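Local coordinates for molybdopterin biosynthesis protein (PDB 3TCR) that probably binds molybdopterin and takes part in the biosynthesis of the molybdenum cofactor, at residues A[43-57]-A[74-86]. Numbering follows the deposited sequence.
Sequences VGRSLVVIVNDRTAH and AGFVVDGVVVVEN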
loop_
_atom_site.group_PDB
_atom_site.type_symbol
_atom_site.label_atom_id
_atom_site.label_comp_id
_atom_site.label_asym_id
_atom_site.label_seq_id
_atom_site.Cartn_x
_atom_site.Cartn_y
_atom_site.Cartn_z
ATOM N N VAL A 43 -5.090 22.145 -18.597
ATOM C CA VAL A 43 -5.477 21.568 -17.306
ATOM C C VAL A 43 -4.701 22.181 -16.121
ATOM O O VAL A 43 -5.244 22.367 -15.027
ATOM C CB VAL A 43 -5.240 20.062 -17.290
ATOM C CG1 VAL A 43 -5.403 19.556 -15.856
ATOM C CG2 VAL A 43 -6.168 19.373 -18.282
ATOM N N GLY A 44 -3.442 22.522 -16.346
ATOM C CA GLY A 44 -2.613 23.068 -15.283
ATOM C C GLY A 44 -1.176 23.124 -15.728
ATOM O O GLY A 44 -0.874 22.816 -16.883
ATOM N N ARG A 45 -0.310 23.548 -14.809
ATOM C CA ARG A 45 1.111 23.666 -15.035
ATOM C C ARG A 45 1.851 22.467 -14.419
ATOM O O ARG A 45 1.505 21.999 -13.339
ATOM C CB ARG A 45 1.580 24.970 -14.397
ATOM C CG ARG A 45 1.124 26.225 -15.142
ATOM C CD ARG A 45 1.183 27.483 -14.258
ATOM N NE ARG A 45 2.516 27.699 -13.718
ATOM C CZ ARG A 45 2.839 27.993 -12.449
ATOM N NH1 ARG A 45 1.938 28.128 -11.484
ATOM N NH2 ARG A 45 4.113 28.158 -12.146
ATOM N N SER A 46 2.893 22.006 -15.095
ATOM C CA SER A 46 3.687 20.867 -14.653
ATOM C C SER A 46 5.187 21.113 -14.711
ATOM O O SER A 46 5.657 21.963 -15.465
ATOM C CB SER A 46 3.361 19.631 -15.507
ATOM O OG SER A 46 3.628 19.892 -16.875
ATOM N N LEU A 47 5.925 20.353 -13.895
ATOM C CA LEU A 47 7.385 20.332 -13.923
ATOM C C LEU A 47 7.895 18.893 -13.836
ATOM O O LEU A 47 7.374 18.079 -13.078
ATOM C CB LEU A 47 7.969 21.142 -12.767
ATOM C CG LEU A 47 9.519 21.254 -12.691
ATOM C CD1 LEU A 47 9.993 22.483 -13.461
ATOM C CD2 LEU A 47 9.962 21.369 -11.258
ATOM N N VAL A 48 8.922 18.596 -14.614
ATOM C CA VAL A 48 9.575 17.323 -14.610
ATOM C C VAL A 48 10.919 17.431 -13.939
ATOM O O VAL A 48 11.734 18.313 -14.275
ATOM C CB VAL A 48 9.800 16.833 -16.050
ATOM C CG1 VAL A 48 10.390 15.418 -16.043
ATOM C CG2 VAL A 48 8.488 16.888 -16.807
ATOM N N VAL A 49 11.160 16.533 -12.991
ATOM C CA VAL A 49 12.435 16.441 -12.295
ATOM C C VAL A 49 13.089 15.108 -12.667
ATOM O O VAL A 49 12.586 14.067 -12.310
ATOM C CB VAL A 49 12.249 16.502 -10.754
ATOM C CG1 VAL A 49 13.605 16.391 -10.049
ATOM C CG2 VAL A 49 11.522 17.787 -10.356
ATOM N N ILE A 50 14.200 15.148 -13.406
ATOM C CA ILE A 50 14.928 13.934 -13.798
ATOM C C ILE A 50 15.893 13.635 -12.676
ATOM O O ILE A 50 16.733 14.473 -12.369
ATOM C CB ILE A 50 15.764 14.152 -15.075
ATOM C CG1 ILE A 50 14.850 14.460 -16.265
ATOM C CG2 ILE A 50 16.680 12.954 -15.338
ATOM C CD1 ILE A 50 13.775 13.425 -16.503
ATOM N N VAL A 51 15.769 12.471 -12.053
ATOM C CA VAL A 51 16.655 12.099 -10.958
ATOM C C VAL A 51 17.607 11.039 -11.483
ATOM O O VAL A 51 17.261 9.858 -11.551
ATOM C CB VAL A 51 15.894 11.560 -9.710
ATOM C CG1 VAL A 51 16.902 11.215 -8.600
ATOM C CG2 VAL A 51 14.838 12.567 -9.224
ATOM N N ASN A 52 18.788 11.472 -11.897
ATOM C CA ASN A 52 19.748 10.581 -12.545
ATOM C C ASN A 52 21.184 11.092 -12.464
ATOM O O ASN A 52 21.503 12.120 -13.043
ATOM C CB ASN A 52 19.346 10.436 -14.009
ATOM C CG ASN A 52 20.015 9.262 -14.684
ATOM O OD1 ASN A 52 21.232 9.213 -14.874
ATOM N ND2 ASN A 52 19.202 8.300 -15.046
ATOM N N ASP A 53 22.059 10.380 -11.768
ATOM C CA ASP A 53 23.482 10.819 -11.664
ATOM C C ASP A 53 24.180 11.030 -12.987
ATOM O O ASP A 53 24.924 11.984 -13.136
ATOM C CB ASP A 53 24.298 9.811 -10.883
ATOM C CG ASP A 53 23.886 9.754 -9.477
ATOM O OD1 ASP A 53 23.546 10.826 -8.934
ATOM O OD2 ASP A 53 23.862 8.644 -8.922
ATOM N N ARG A 54 23.930 10.141 -13.941
ATOM C CA ARG A 54 24.560 10.234 -15.248
ATOM C C ARG A 54 24.044 11.399 -16.056
ATOM O O ARG A 54 24.836 12.121 -16.675
ATOM C CB ARG A 54 24.380 8.937 -16.037
ATOM C CG ARG A 54 25.291 7.832 -15.554
ATOM C CD ARG A 54 24.917 6.522 -16.215
ATOM N NE ARG A 54 25.453 5.375 -15.487
ATOM C CZ ARG A 54 25.244 4.103 -15.838
ATOM N NH1 ARG A 54 24.521 3.802 -16.919
ATOM N NH2 ARG A 54 25.771 3.125 -15.111
ATOM N N THR A 55 22.723 11.588 -16.065
ATOM C CA THR A 55 22.152 12.752 -16.740
ATOM C C THR A 55 22.663 14.045 -16.102
ATOM O O THR A 55 22.919 14.997 -16.800
ATOM C CB THR A 55 20.599 12.756 -16.737
ATOM O OG1 THR A 55 20.118 11.497 -17.204
ATOM C CG2 THR A 55 20.053 13.837 -17.655
ATOM N N ALA A 56 22.826 14.074 -14.782
ATOM C CA ALA A 56 23.321 15.287 -14.113
ATOM C C ALA A 56 24.785 15.606 -14.472
ATOM O O ALA A 56 25.230 16.698 -14.184
ATOM C CB ALA A 56 23.139 15.198 -12.597
ATOM N N HIS A 57 25.515 14.668 -15.097
ATOM C CA HIS A 57 26.932 14.885 -15.541
ATOM C C HIS A 57 27.105 14.831 -17.050
ATOM O O HIS A 57 28.209 14.660 -17.537
ATOM C CB HIS A 57 27.894 13.887 -14.858
ATOM C CG HIS A 57 27.753 13.827 -13.339
ATOM N ND1 HIS A 57 27.552 12.663 -12.666
ATOM C CD2 HIS A 57 27.770 14.838 -12.368
ATOM C CE1 HIS A 57 27.451 12.913 -11.331
ATOM N NE2 HIS A 57 27.584 14.242 -11.148
ATOM N N ALA A 74 -1.642 15.357 -22.631
ATOM C CA ALA A 74 -2.760 15.348 -21.659
ATOM C C ALA A 74 -3.276 16.749 -21.368
ATOM O O ALA A 74 -4.179 16.895 -20.565
ATOM C CB ALA A 74 -2.347 14.686 -20.332
ATOM N N GLY A 75 -2.690 17.779 -21.968
ATOM C CA GLY A 75 -3.162 19.133 -21.763
ATOM C C GLY A 75 -2.463 20.000 -20.724
ATOM O O GLY A 75 -2.955 21.088 -20.430
ATOM N N PHE A 76 -1.346 19.550 -20.158
ATOM C CA PHE A 76 -0.569 20.375 -19.199
ATOM C C PHE A 76 0.413 21.266 -19.934
ATOM O O PHE A 76 0.966 20.863 -20.937
ATOM C CB PHE A 76 0.265 19.508 -18.228
ATOM C CG PHE A 76 -0.564 18.716 -17.280
ATOM C CD1 PHE A 76 -0.866 19.208 -16.034
ATOM C CD2 PHE A 76 -1.090 17.509 -17.661
ATOM C CE1 PHE A 76 -1.682 18.498 -15.170
ATOM C CE2 PHE A 76 -1.886 16.782 -16.807
ATOM C CZ PHE A 76 -2.187 17.279 -15.553
ATOM N N VAL A 77 0.641 22.464 -19.415
ATOM C CA VAL A 77 1.779 23.256 -19.799
ATOM C C VAL A 77 2.953 22.656 -19.039
ATOM O O VAL A 77 2.842 22.341 -17.837
ATOM C CB VAL A 77 1.577 24.741 -19.396
ATOM C CG1 VAL A 77 2.863 25.555 -19.540
ATOM C CG2 VAL A 77 0.460 25.346 -20.261
ATOM N N VAL A 78 4.078 22.505 -19.730
ATOM C CA VAL A 78 5.307 22.033 -19.113
ATOM C C VAL A 78 6.191 23.241 -18.859
ATOM O O VAL A 78 6.772 23.795 -19.773
ATOM C CB VAL A 78 6.004 20.979 -20.009
ATOM C CG1 VAL A 78 7.274 20.441 -19.348
ATOM C CG2 VAL A 78 5.023 19.837 -20.343
ATOM N N ASP A 79 6.267 23.667 -17.605
ATOM C CA ASP A 79 7.017 24.881 -17.257
ATOM C C ASP A 79 8.496 24.686 -17.477
ATOM O O ASP A 79 9.195 25.648 -17.777
ATOM C CB ASP A 79 6.780 25.297 -15.782
ATOM C CG ASP A 79 5.433 25.978 -15.561
ATOM O OD1 ASP A 79 4.728 26.245 -16.561
ATOM O OD2 ASP A 79 5.085 26.250 -14.388
ATOM N N GLY A 80 8.985 23.447 -17.351
ATOM C CA GLY A 80 10.428 23.194 -17.416
ATOM C C GLY A 80 10.800 21.790 -17.006
ATOM O O GLY A 80 9.939 20.994 -16.594
ATOM N N VAL A 81 12.086 21.486 -17.108
ATOM C CA VAL A 81 12.673 20.207 -16.725
ATOM C C VAL A 81 13.875 20.564 -15.856
ATOM O O VAL A 81 14.620 21.498 -16.174
ATOM C CB VAL A 81 13.116 19.382 -17.979
ATOM C CG1 VAL A 81 13.824 18.061 -17.614
ATOM C CG2 VAL A 81 11.916 19.065 -18.854
ATOM N N VAL A 82 14.039 19.855 -14.739
ATOM C CA VAL A 82 15.171 20.014 -13.852
ATOM C C VAL A 82 15.888 18.680 -13.807
ATOM O O VAL A 82 15.230 17.630 -13.708
ATOM C CB VAL A 82 14.711 20.417 -12.412
ATOM C CG1 VAL A 82 15.926 20.550 -11.474
ATOM C CG2 VAL A 82 13.962 21.752 -12.434
ATOM N N VAL A 83 17.217 18.697 -13.903
ATOM C CA VAL A 83 18.022 17.500 -13.723
ATOM C C VAL A 83 18.756 17.576 -12.378
ATOM O O VAL A 83 19.384 18.571 -12.089
ATOM C CB VAL A 83 19.060 17.310 -14.853
ATOM C CG1 VAL A 83 19.874 16.021 -14.600
ATOM C CG2 VAL A 83 18.360 17.223 -16.215
ATOM N N VAL A 84 18.656 16.535 -11.561
ATOM C CA VAL A 84 19.385 16.470 -10.316
ATOM C C VAL A 84 20.022 15.093 -10.182
ATOM O O VAL A 84 19.623 14.121 -10.853
ATOM C CB VAL A 84 18.452 16.674 -9.079
ATOM C CG1 VAL A 84 17.826 18.068 -9.057
ATOM C CG2 VAL A 84 17.377 15.592 -9.025
ATOM N N GLU A 85 21.013 15.022 -9.298
ATOM C CA GLU A 85 21.642 13.778 -8.902
ATOM C C GLU A 85 20.739 13.031 -7.947
ATOM O O GLU A 85 19.782 13.589 -7.424
ATOM C CB GLU A 85 22.959 14.068 -8.170
ATOM C CG GLU A 85 24.024 14.721 -9.038
ATOM C CD GLU A 85 25.268 15.189 -8.256
ATOM O OE1 GLU A 85 25.140 15.780 -7.167
ATOM O OE2 GLU A 85 26.376 15.005 -8.755
ATOM N N ASN A 86 21.110 11.790 -7.665
ATOM C CA ASN A 86 20.482 10.998 -6.606
ATOM C C ASN A 86 20.989 11.448 -5.283
ATOM O O ASN A 86 21.844 10.799 -4.671
ATOM C CB ASN A 86 20.779 9.495 -6.767
ATOM C CG ASN A 86 19.623 8.748 -7.372
ATOM O OD1 ASN A 86 18.533 8.679 -6.776
ATOM N ND2 ASN A 86 19.805 8.272 -8.584
HETATM O O HOH W 1 18.234 7.267 -11.243
HETATM O O HOH W 2 21.125 7.435 -11.134
#
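Val81, Val82 and Val83 lie alongside Val48, Val49 and Ile50 as parallel neighbours in a beta-alpha-beta crossover, strand 44-51 returning through helix 64-73 to strand 76-84, an edge strand of the chain's mixed sheet. A beta bulge interrupts the parallel ladder: the two residues Asp79 and Gly80 stand opposite Leu47 alone, between the Ser46-Val78 and Val48-Val81 pairs. Gly80 has no side chain, and the hollow above its backbone is filled by Leu47, whose CD1 settles 3.5 Å from Gly80 O. On the face that helix 88-100 packs against, CG2 of Val84 fits among Val49 CG1, Val51 CG2 and Ile50 O; it gets there by standing between its own backbone N and carbonyl carbon (chi1 -64° to CG1). Across the sheet, Val83 is the bump: CG1 presses into the turn 53-56, 3.5 Å from Ala56 N, while CG2 faces Ile50 CB and Thr55 CG2. Near the strand starts, Val43 sits over one face of the Phe76 ring, CG1 reaching CE1 at 3.9 Å, with Ile188 of helix 173-196 touching both. Arg45 bends at chi3 to bring NE and NH2 to Asp79 OD2, a salt bridge of weak, bent bonds. At the far end, Asp53 OD1 accepts Asn86 N from above the carboxylate plane, OD2 pairs with Arg117, and His57 NE2 donates to the anti lone pair of Glu85 OE2 at 2.8 Å.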